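Long-range contacts in cysteine desulfurase (Fervidobacterium islandicum, PDB 6A6E), which catalyses removal of sulfur from L-cysteine, using pyridoxal-5'-phosphate, and probably supplies that sulfur to the Suf system for iron-sulfur cluster assembly: residues A[34-39]-A[367-372]; A[96-101]-A[282-287]; A[333-338]-A[347-352]; A[40-45]-A[233-238]. All coordinates share one frame; numbering follows the deposited sequence.

Contact 1: A[34-39]-A[367-372]; sequences LVYLDN and GVATRS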
# COMPACT_ATOMS: atom_id res chain seq x y z
N LEU A 34 -6.90 -23.18 18.35
CA LEU A 34 -7.44 -22.26 17.35
C LEU A 34 -7.90 -23.06 16.18
O LEU A 34 -7.16 -23.82 15.57
CB LEU A 34 -6.39 -21.21 16.93
CG LEU A 34 -6.80 -20.38 15.69
CD1 LEU A 34 -8.05 -19.53 16.01
CD2 LEU A 34 -5.63 -19.52 15.22
N VAL A 35 -9.17 -22.91 15.85
CA VAL A 35 -9.72 -23.47 14.65
C VAL A 35 -10.05 -22.26 13.72
O VAL A 35 -11.12 -21.67 13.82
CB VAL A 35 -10.96 -24.35 14.94
CG1 VAL A 35 -11.62 -24.75 13.65
CG2 VAL A 35 -10.52 -25.62 15.69
N TYR A 36 -9.18 -21.97 12.76
CA TYR A 36 -9.28 -20.70 12.00
C TYR A 36 -10.08 -20.90 10.74
O TYR A 36 -9.59 -21.50 9.77
CB TYR A 36 -7.90 -20.11 11.68
CG TYR A 36 -7.96 -18.73 11.07
CD1 TYR A 36 -8.11 -17.61 11.86
CD2 TYR A 36 -7.95 -18.55 9.71
CE1 TYR A 36 -8.24 -16.34 11.32
CE2 TYR A 36 -7.98 -17.27 9.15
CZ TYR A 36 -8.14 -16.18 9.95
OH TYR A 36 -8.19 -14.92 9.42
N LEU A 37 -11.32 -20.43 10.78
CA LEU A 37 -12.25 -20.53 9.65
C LEU A 37 -12.75 -19.15 9.14
O LEU A 37 -13.92 -19.02 8.67
CB LEU A 37 -13.45 -21.45 9.97
CG LEU A 37 -13.08 -22.90 10.35
CD1 LEU A 37 -14.32 -23.63 10.78
CD2 LEU A 37 -12.46 -23.65 9.17
N ASP A 38 -11.86 -18.15 9.19
CA ASP A 38 -12.17 -16.80 8.65
C ASP A 38 -11.18 -16.45 7.52
O ASP A 38 -10.78 -15.30 7.33
CB ASP A 38 -12.05 -15.78 9.75
CG ASP A 38 -12.72 -14.45 9.38
OD1 ASP A 38 -13.63 -14.47 8.49
OD2 ASP A 38 -12.35 -13.45 10.04
N ASN A 39 -10.85 -17.46 6.75
CA ASN A 39 -9.87 -17.37 5.65
C ASN A 39 -10.27 -16.44 4.51
O ASN A 39 -9.41 -15.90 3.84
CB ASN A 39 -9.59 -18.78 5.10
CG ASN A 39 -8.87 -19.60 6.13
OD1 ASN A 39 -7.73 -19.28 6.44
ND2 ASN A 39 -9.56 -20.58 6.75
N GLY A 367 -13.06 -22.07 20.33
CA GLY A 367 -11.82 -21.58 19.67
C GLY A 367 -11.90 -21.42 18.14
O GLY A 367 -10.88 -21.29 17.46
N VAL A 368 -13.12 -21.42 17.63
CA VAL A 368 -13.44 -21.41 16.23
C VAL A 368 -13.65 -19.92 15.82
O VAL A 368 -14.56 -19.26 16.36
CB VAL A 368 -14.72 -22.21 15.97
CG1 VAL A 368 -15.21 -22.09 14.53
CG2 VAL A 368 -14.49 -23.69 16.28
N ALA A 369 -12.84 -19.48 14.85
CA ALA A 369 -12.92 -18.14 14.25
C ALA A 369 -13.79 -18.15 13.03
O ALA A 369 -13.48 -18.83 12.09
CB ALA A 369 -11.50 -17.65 13.89
N THR A 370 -14.91 -17.43 13.08
CA THR A 370 -15.81 -17.23 11.96
C THR A 370 -16.19 -15.78 11.93
O THR A 370 -15.78 -15.00 12.79
CB THR A 370 -17.15 -18.01 12.12
OG1 THR A 370 -17.85 -17.54 13.27
CG2 THR A 370 -16.86 -19.51 12.26
N ARG A 371 -16.95 -15.38 10.91
CA ARG A 371 -17.35 -14.00 10.79
C ARG A 371 -18.85 -13.88 10.60
O ARG A 371 -19.45 -14.61 9.83
CB ARG A 371 -16.62 -13.39 9.59
CG ARG A 371 -16.78 -11.88 9.38
CD ARG A 371 -15.71 -11.37 8.38
NE ARG A 371 -14.42 -11.33 9.01
CZ ARG A 371 -13.85 -10.29 9.56
NH1 ARG A 371 -14.36 -9.08 9.44
NH2 ARG A 371 -12.71 -10.48 10.16
N SER A 372 -19.42 -12.88 11.23
CA SER A 372 -20.81 -12.59 11.11
C SER A 372 -20.95 -11.19 10.58
O SER A 372 -20.07 -10.37 10.85
CB SER A 372 -21.49 -12.70 12.52
OG SER A 372 -20.83 -11.85 13.46

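Contact 2: A[96-101]-A[282-287]; sequences EIIFTS and RFEAGT. With PLP (pyridoxal-5'-phosphate), chain Q.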
# COMPACT_ATOMS: atom_id res chain seq x y z
N GLU A 96 2.87 -7.02 -17.84
CA GLU A 96 1.43 -6.98 -17.60
C GLU A 96 1.04 -7.05 -16.10
O GLU A 96 -0.18 -7.02 -15.76
CB GLU A 96 0.76 -8.16 -18.38
CG GLU A 96 1.04 -8.07 -19.88
CD GLU A 96 0.41 -9.21 -20.69
OE1 GLU A 96 0.54 -10.39 -20.30
OE2 GLU A 96 -0.24 -8.88 -21.70
N ILE A 97 2.04 -7.19 -15.24
CA ILE A 97 1.84 -7.24 -13.81
C ILE A 97 2.21 -5.88 -13.17
O ILE A 97 3.38 -5.42 -13.27
CB ILE A 97 2.69 -8.32 -13.24
CG1 ILE A 97 2.29 -9.69 -13.84
CG2 ILE A 97 2.58 -8.43 -11.73
CD1 ILE A 97 0.81 -10.10 -13.66
N ILE A 98 1.22 -5.26 -12.54
CA ILE A 98 1.39 -4.05 -11.79
C ILE A 98 1.14 -4.31 -10.32
O ILE A 98 0.13 -4.90 -9.98
CB ILE A 98 0.40 -3.03 -12.30
CG1 ILE A 98 0.70 -2.87 -13.82
CG2 ILE A 98 0.55 -1.73 -11.56
CD1 ILE A 98 -0.51 -2.36 -14.52
N PHE A 99 2.10 -3.93 -9.48
CA PHE A 99 1.92 -4.03 -8.02
C PHE A 99 1.11 -2.83 -7.52
O PHE A 99 1.28 -1.67 -7.97
CB PHE A 99 3.24 -4.18 -7.26
CG PHE A 99 3.90 -5.50 -7.43
CD1 PHE A 99 3.29 -6.66 -6.98
CD2 PHE A 99 5.16 -5.60 -8.01
CE1 PHE A 99 3.91 -7.87 -7.07
CE2 PHE A 99 5.77 -6.82 -8.17
CZ PHE A 99 5.14 -7.97 -7.69
N THR A 100 0.09 -3.15 -6.71
CA THR A 100 -0.75 -2.18 -6.03
C THR A 100 -0.80 -2.43 -4.52
O THR A 100 -0.07 -3.30 -3.97
CB THR A 100 -2.18 -2.31 -6.58
OG1 THR A 100 -2.72 -3.57 -6.17
CG2 THR A 100 -2.19 -2.23 -8.18
N SER A 101 -1.67 -1.69 -3.82
CA SER A 101 -1.90 -1.88 -2.37
C SER A 101 -2.91 -2.99 -2.08
O SER A 101 -3.04 -3.42 -0.92
CB SER A 101 -2.31 -0.59 -1.72
OG SER A 101 -3.62 -0.22 -2.15
N ARG A 282 5.12 2.58 -15.75
CA ARG A 282 4.07 3.57 -15.95
C ARG A 282 2.96 3.63 -14.91
O ARG A 282 2.36 4.72 -14.67
CB ARG A 282 3.43 3.34 -17.33
CG ARG A 282 2.31 4.26 -17.68
CD ARG A 282 1.78 3.95 -19.10
NE ARG A 282 2.88 4.18 -19.99
CZ ARG A 282 2.92 3.86 -21.28
NH1 ARG A 282 1.88 3.27 -21.90
NH2 ARG A 282 4.04 4.12 -21.93
N PHE A 283 2.62 2.47 -14.33
CA PHE A 283 1.50 2.37 -13.42
C PHE A 283 1.90 2.14 -11.96
O PHE A 283 1.03 1.83 -11.14
CB PHE A 283 0.53 1.28 -13.88
CG PHE A 283 -0.01 1.54 -15.26
CD1 PHE A 283 -0.86 2.59 -15.46
CD2 PHE A 283 0.42 0.82 -16.35
CE1 PHE A 283 -1.34 2.89 -16.69
CE2 PHE A 283 -0.06 1.11 -17.62
CZ PHE A 283 -0.95 2.16 -17.80
N GLU A 284 3.18 2.35 -11.67
CA GLU A 284 3.75 2.36 -10.30
C GLU A 284 4.33 3.71 -9.89
O GLU A 284 5.42 4.04 -10.24
CB GLU A 284 4.79 1.24 -10.15
CG GLU A 284 4.10 -0.15 -10.24
CD GLU A 284 5.01 -1.39 -10.15
OE1 GLU A 284 6.23 -1.28 -9.83
OE2 GLU A 284 4.44 -2.51 -10.30
N ALA A 285 3.53 4.51 -9.18
CA ALA A 285 3.88 5.83 -8.76
C ALA A 285 4.49 5.83 -7.38
O ALA A 285 3.88 5.36 -6.43
CB ALA A 285 2.65 6.75 -8.83
N GLY A 286 5.71 6.34 -7.28
CA GLY A 286 6.45 6.42 -6.03
C GLY A 286 6.92 5.05 -5.51
O GLY A 286 6.87 4.04 -6.17
N THR A 287 7.40 5.04 -4.31
CA THR A 287 7.94 3.79 -3.74
C THR A 287 6.79 2.80 -3.47
O THR A 287 5.82 3.09 -2.72
CB THR A 287 8.72 4.09 -2.44
OG1 THR A 287 9.68 5.13 -2.68
CG2 THR A 287 9.43 2.84 -1.96
N1 PLP Q . 8.56 13.95 -1.46
C2 PLP Q . 9.82 14.06 -1.03
C2A PLP Q . 10.38 15.37 -0.64
C3 PLP Q . 10.62 12.82 -0.82
O3 PLP Q . 11.86 12.87 -0.29
C4 PLP Q . 9.97 11.54 -1.16
C4A PLP Q . 10.69 10.30 -0.95
C5 PLP Q . 8.60 11.57 -1.74
C6 PLP Q . 7.97 12.81 -1.86
C5A PLP Q . 7.91 10.29 -2.20
O4P PLP Q . 7.79 9.26 -1.25
P PLP Q . 7.29 7.73 -1.60
O1P PLP Q . 5.86 7.96 -1.97
O2P PLP Q . 7.50 7.05 -0.28
O3P PLP Q . 8.23 7.35 -2.73
O HOH W 1 0.28 0.94 -8.67

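Contact 3: A[333-338]-A[347-352]; sequences EVYGPI and SFNVKG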
# COMPACT_ATOMS: atom_id res chain seq x y z
N GLU A 333 -29.96 -22.49 7.90
CA GLU A 333 -30.28 -22.09 6.51
C GLU A 333 -28.92 -21.72 5.79
O GLU A 333 -28.17 -20.89 6.30
CB GLU A 333 -31.21 -20.90 6.53
CG GLU A 333 -31.65 -20.42 5.17
CD GLU A 333 -32.72 -19.34 5.25
OE1 GLU A 333 -32.40 -18.13 5.49
OE2 GLU A 333 -33.92 -19.69 5.00
N VAL A 334 -28.62 -22.37 4.65
CA VAL A 334 -27.37 -22.22 3.88
C VAL A 334 -27.61 -21.37 2.62
O VAL A 334 -28.59 -21.55 1.96
CB VAL A 334 -26.77 -23.58 3.54
CG1 VAL A 334 -25.60 -23.45 2.57
CG2 VAL A 334 -26.27 -24.22 4.82
N TYR A 335 -26.72 -20.44 2.30
CA TYR A 335 -26.88 -19.62 1.08
C TYR A 335 -25.91 -20.05 0.01
O TYR A 335 -24.88 -20.66 0.28
CB TYR A 335 -26.81 -18.10 1.40
CG TYR A 335 -27.67 -17.78 2.62
CD1 TYR A 335 -29.04 -17.67 2.53
CD2 TYR A 335 -27.10 -17.73 3.87
CE1 TYR A 335 -29.84 -17.47 3.65
CE2 TYR A 335 -27.86 -17.50 5.01
CZ TYR A 335 -29.24 -17.42 4.90
OH TYR A 335 -29.96 -17.21 6.05
N GLY A 336 -26.25 -19.74 -1.23
CA GLY A 336 -25.39 -20.07 -2.36
C GLY A 336 -25.83 -21.35 -3.07
O GLY A 336 -26.79 -21.97 -2.67
N PRO A 337 -25.13 -21.74 -4.14
CA PRO A 337 -25.44 -22.93 -4.93
C PRO A 337 -25.09 -24.20 -4.19
O PRO A 337 -24.14 -24.25 -3.42
CB PRO A 337 -24.50 -22.77 -6.16
CG PRO A 337 -23.30 -22.02 -5.57
CD PRO A 337 -23.97 -21.01 -4.69
N ILE A 338 -25.89 -25.23 -4.40
CA ILE A 338 -25.61 -26.54 -3.79
C ILE A 338 -25.21 -27.38 -4.97
O ILE A 338 -26.01 -28.11 -5.53
CB ILE A 338 -26.84 -27.16 -3.05
CG1 ILE A 338 -27.52 -26.15 -2.14
CG2 ILE A 338 -26.38 -28.38 -2.26
CD1 ILE A 338 -26.67 -25.79 -0.92
N SER A 347 -21.80 -19.54 3.83
CA SER A 347 -22.51 -18.54 4.57
C SER A 347 -23.85 -19.17 4.98
O SER A 347 -24.48 -19.87 4.15
CB SER A 347 -22.74 -17.29 3.72
OG SER A 347 -21.46 -16.60 3.54
N PHE A 348 -24.28 -18.89 6.21
CA PHE A 348 -25.43 -19.62 6.85
C PHE A 348 -25.95 -18.84 8.06
O PHE A 348 -25.30 -17.90 8.52
CB PHE A 348 -25.03 -21.06 7.30
CG PHE A 348 -24.03 -21.09 8.45
CD1 PHE A 348 -22.69 -20.97 8.19
CD2 PHE A 348 -24.44 -21.18 9.77
CE1 PHE A 348 -21.77 -20.98 9.23
CE2 PHE A 348 -23.54 -21.16 10.81
CZ PHE A 348 -22.18 -21.07 10.54
N ASN A 349 -27.16 -19.20 8.51
CA ASN A 349 -27.77 -18.74 9.75
C ASN A 349 -28.30 -19.93 10.59
O ASN A 349 -28.76 -20.93 10.05
CB ASN A 349 -28.89 -17.78 9.42
CG ASN A 349 -28.40 -16.35 9.27
OD1 ASN A 349 -27.68 -15.88 10.12
ND2 ASN A 349 -28.73 -15.70 8.17
N VAL A 350 -28.18 -19.83 11.91
CA VAL A 350 -28.73 -20.81 12.81
C VAL A 350 -30.12 -20.30 13.15
O VAL A 350 -30.27 -19.14 13.56
CB VAL A 350 -27.86 -20.93 14.06
CG1 VAL A 350 -28.53 -21.84 15.09
CG2 VAL A 350 -26.50 -21.45 13.67
N LYS A 351 -31.15 -21.12 12.90
CA LYS A 351 -32.56 -20.75 13.22
C LYS A 351 -32.71 -20.29 14.63
O LYS A 351 -32.33 -21.01 15.59
CB LYS A 351 -33.52 -21.90 12.99
CG LYS A 351 -33.89 -22.03 11.52
CD LYS A 351 -34.38 -23.43 11.11
CE LYS A 351 -33.93 -23.81 9.70
NZ LYS A 351 -34.92 -24.70 9.04
N GLY A 352 -33.20 -19.07 14.75
CA GLY A 352 -33.55 -18.50 16.02
C GLY A 352 -32.39 -17.88 16.72
O GLY A 352 -32.59 -17.42 17.83
O HOH W 2 -22.28 -19.73 1.11

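Contact 4: A[40-45]-A[233-238]; sequences AASTLK and SGHKIL. With PLP (pyridoxal-5'-phosphate), chain E.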
# COMPACT_ATOMS: atom_id res chain seq x y z
N ALA A 40 -11.58 -16.28 4.33
CA ALA A 40 -12.15 -15.42 3.35
C ALA A 40 -11.96 -13.92 3.66
O ALA A 40 -12.02 -13.10 2.78
CB ALA A 40 -13.59 -15.75 3.25
N ALA A 41 -11.70 -13.59 4.92
CA ALA A 41 -11.36 -12.26 5.34
C ALA A 41 -9.85 -12.01 5.22
O ALA A 41 -9.44 -10.92 4.80
CB ALA A 41 -11.82 -12.03 6.78
N SER A 42 -9.03 -12.92 5.73
CA SER A 42 -7.60 -12.92 5.52
C SER A 42 -7.01 -14.24 5.95
O SER A 42 -7.69 -15.05 6.60
CB SER A 42 -6.89 -11.76 6.24
OG SER A 42 -5.63 -11.48 5.61
N THR A 43 -5.78 -14.52 5.52
CA THR A 43 -5.15 -15.81 5.87
C THR A 43 -3.99 -15.70 6.81
O THR A 43 -3.36 -14.62 6.98
CB THR A 43 -4.71 -16.56 4.60
OG1 THR A 43 -3.87 -15.69 3.83
CG2 THR A 43 -5.91 -16.99 3.74
N LEU A 44 -3.65 -16.83 7.39
CA LEU A 44 -2.57 -16.91 8.38
C LEU A 44 -1.24 -16.97 7.62
O LEU A 44 -1.21 -17.33 6.43
CB LEU A 44 -2.74 -18.17 9.23
CG LEU A 44 -4.00 -18.35 10.05
CD1 LEU A 44 -3.91 -19.68 10.77
CD2 LEU A 44 -4.31 -17.22 11.02
N LYS A 45 -0.16 -16.61 8.30
CA LYS A 45 1.16 -16.47 7.67
C LYS A 45 2.11 -17.60 7.98
O LYS A 45 2.16 -18.16 9.08
CB LYS A 45 1.82 -15.14 8.07
CG LYS A 45 0.92 -13.90 7.97
CD LYS A 45 0.15 -13.82 6.65
CE LYS A 45 -0.76 -12.60 6.58
NZ LYS A 45 -1.73 -12.82 5.48
N SER A 233 -5.51 -9.73 -3.96
CA SER A 233 -4.82 -9.21 -2.80
C SER A 233 -3.90 -10.27 -2.23
O SER A 233 -4.29 -11.46 -2.05
CB SER A 233 -5.81 -8.81 -1.70
OG SER A 233 -6.72 -7.77 -2.08
N GLY A 234 -2.69 -9.82 -1.87
CA GLY A 234 -1.68 -10.69 -1.28
C GLY A 234 -2.09 -11.37 0.02
O GLY A 234 -1.72 -12.55 0.25
N HIS A 235 -2.83 -10.63 0.87
CA HIS A 235 -3.08 -11.08 2.27
C HIS A 235 -4.03 -12.28 2.34
O HIS A 235 -4.04 -12.96 3.38
CB HIS A 235 -3.57 -9.97 3.24
CG HIS A 235 -4.93 -9.43 2.90
ND1 HIS A 235 -6.08 -9.87 3.53
CD2 HIS A 235 -5.31 -8.47 2.02
CE1 HIS A 235 -7.12 -9.23 3.01
NE2 HIS A 235 -6.67 -8.38 2.08
N LYS A 236 -4.79 -12.49 1.26
CA LYS A 236 -5.66 -13.63 1.10
C LYS A 236 -5.04 -14.91 0.53
O LYS A 236 -5.71 -15.95 0.53
CB LYS A 236 -6.94 -13.29 0.34
CG LYS A 236 -7.85 -12.35 1.14
CD LYS A 236 -9.18 -12.10 0.42
CE LYS A 236 -9.97 -11.03 1.13
NZ LYS A 236 -11.17 -10.69 0.31
N ILE A 237 -3.75 -14.85 0.17
CA ILE A 237 -3.03 -15.99 -0.31
C ILE A 237 -1.78 -16.26 0.52
O ILE A 237 -0.68 -16.44 -0.05
CB ILE A 237 -2.77 -15.82 -1.83
CG1 ILE A 237 -2.22 -17.12 -2.46
CG2 ILE A 237 -1.90 -14.64 -2.17
CD1 ILE A 237 -2.13 -17.10 -3.99
N LEU A 238 -1.89 -16.18 1.84
CA LEU A 238 -0.76 -16.32 2.77
C LEU A 238 0.23 -15.18 2.75
O LEU A 238 1.22 -15.20 3.48
CB LEU A 238 0.02 -17.64 2.55
CG LEU A 238 -0.79 -18.91 2.41
CD1 LEU A 238 0.16 -20.04 2.06
CD2 LEU A 238 -1.47 -19.24 3.73
N1 PLP E . -13.55 -8.80 -3.51
C2 PLP E . -13.71 -9.98 -2.97
C2A PLP E . -14.60 -10.99 -3.60
C3 PLP E . -13.00 -10.23 -1.71
O3 PLP E . -13.17 -11.41 -1.13
C4 PLP E . -12.11 -9.23 -1.14
C4A PLP E . -11.31 -9.44 0.05
C5 PLP E . -12.05 -7.93 -1.82
C6 PLP E . -12.78 -7.82 -2.96
C5A PLP E . -11.23 -6.75 -1.27
O4P PLP E . -9.87 -6.96 -0.91
P PLP E . -8.92 -5.94 -0.09
O1P PLP E . -8.73 -4.72 -0.89
O2P PLP E . -9.68 -5.80 1.20
O3P PLP E . -7.67 -6.76 0.00

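Contact 1: A[34-39]-A[367-372]
Val35 and Tyr36 run parallel to Val368 and Ala369, a two-bridge beta ladder in which the segment directions differ by only 8°. Gly367 O takes the N-H of Val35 at 2.9 Å; Val35 O then accepts Ala369 N, and Ala369 O accepts Leu37 N at 3.0 Å. On one face of the sheet Val35 and Val368 lie side by side, Val35 CB 3.8 Å from Val368 CG2, while Leu37 CD1 reaches over to Val368 CG1. On the other face Ala369 CB lies 4.0 Å from Tyr36 CD1. Past the ladder the contact turns ionic. Asp38 and Arg371 meet with carboxylate and guanidinium only 15° from coplanar; the arginine chain bends at chi3 (-74°), turning NE and NH2 side-on to Asp38, and both grip the syn side of Asp38 OD2, Arg371 NH2 at 3.0 Å. That oxygen also accepts from His69 of the second subunit, so the carboxylate is held from across the dimer as well. Helix 407-423 packs on the valine face through Val412 and Leu413, Leu71 and His69 of the second subunit lie against Leu34 and Ala369, and strand 396-400 follows 368-373 as the next strand of the sheet.

Contact 2: A[96-101]-A[282-287]
Glu284 reaches Phe99 because its CG stands anti to its own carbonyl carbon (chi1 -67°) and the chain runs straight beyond it (chi2 179°), which carries OE2 to the backbone N-H of Phe99 at 2.9 Å. The bond is close to straight (166° at the hydrogen) and meets OE2 on its anti side, somewhat out of the carboxylate plane. The same oxygen touches Phe99 CB at 3.7 Å as the two side chains run alongside each other. Beside this bond, Ile98 crosses Phe283 at a slant: its CD1 lies 3.8 Å from Phe283 CD2, and its CG2 approaches Phe283 O at 3.6 Å. A water donates to both Phe99 O and Phe283 O, tying strand 97-100, outermost in its sheet within this chain, to the loop a second time. Further along this loop, Gly286 leads to Thr287, whose N and OG1 both donate to phosphate oxygen O3P of the cofactor held by the second subunit, OG1 at 2.7 Å. The Glu284 carboxylate is buried: OE2 also forms a salt bridge with Arg83 and OE1 a hydrogen bond with Tyr79, both from helix 70-90. Together with Phe99 N, these donors would be expected to favour its ionised form.

Contact 3: A[333-338]-A[347-352]
Tyr335 and Asn349 meet in the tightly packed part of the contact: Asn349 ND2 donates to Tyr335 OH at 2.9 Å, the hydroxyl lying near the amide plane although ring and amide are turned 77° from each other. The hydroxyl in turn donates to Glu333 OE1 at 2.7 Å, on the anti lone pair, so one phenol oxygen links side chains from both strands. Tyr335 CG stands anti to its carbonyl carbon (chi1 -45°), and this lays the ring across the neighbouring strand, CE2 3.7 Å from Phe348 CA. Further partners pin the ends of the network, with Ser388 and the N-H of Lys389 holding the Glu333 carboxylate and Ser395 O taking ND2 of Asn349. The backbone here is a beta hairpin of strands 332-334 and 345-350, the first of them outermost in its sheet within the chain. Glu333 and Asn349 form a hydrogen-bonded antiparallel pair, Glu333 N to Asn349 O at 2.9 Å and Asn349 N to Glu333 O at 3.0 Å; Val334 and Phe348 make the next, non-hydrogen-bonded pair, their side chains on the face that packs against helix 308-327. Tyr335 N then donates to Ser347 O. Beyond that bond the chains separate, and a water bridges them instead, donating to Tyr335 O and accepting from Ser347 N. At the other end the contact is looser still. Lys351 is exposed, its NZ stands 6.5 Å from Glu333 OE2 without forming a salt bridge, and a weak hydrogen bond takes it to Asp330 O.

Contact 4: A[40-45]-A[233-238]
The cofactor site brings Ser42 and Thr43 against the loop of His235 and Lys236, the lysine that carries pyridoxal-5'-phosphate. Lys236 NZ is joined to C4A of the cofactor at 1.3 Å, the Schiff base known as the internal aldimine. Its chain is extended beyond CG and runs alongside the backbone of segment 40-45, with Lys236 CE 3.3 Å from Ala40 O. The adjacent His235 links the loop 40-45 to the phosphate: NE2 donates to cofactor O3P at 2.8 Å, while ND1 is hydrogen-bonded to Ser42 OG at 2.7 Å, and CE1 lies 3.4 Å from Ala41 O. All three partners sit near the ring plane, and the two hydrogen bonds, one at each ring nitrogen, limit rotation of the imidazole; Tyr61 of the second subunit, bonded to Ser42 OG, acts as the next shell. In aminotransferase class V enzymes, with the fold-type I architecture, the cofactor lysine follows a strand of the large central sheet, and here that strand is 229-233. Thr43 locks the turn that follows. With OG1 between its backbone N and carbonyl carbon (chi1 54°), the hydroxyl donates to His235 O at 2.8 Å and accepts Leu238 N at 2.8 Å, while Thr43 N comes to His235 O from the other face of that carbonyl. Lys45 NZ donates to Thr43 O at 2.9 Å and bonds Gly239 O as well.

How the contacts relate
Segments 34-39 and 40-45 follow one another, and contacts 1 and 4 touch: Tyr36 OH lies 2.9 Å from Ser42 O, probably hydrogen-bonded, and Arg371 NE packs 3.5 Å from Ala41 CB, so the chain passes from the sheet of contact 1 into the cofactor site of contact 4. Contact 3 shares that sheet, its centre about 17 Å from that of contact 1, but stays away from the dimer interface. Contact 2 lies on the other side of the chain's centre from contact 1, about 33 Å between centres, and about 20 Å from contact 4. Its link to the cofactor crosses the dimer: Thr287 serves the second subunit's cofactor, and Thr287 of that subunit bonds the cofactor at contact 4.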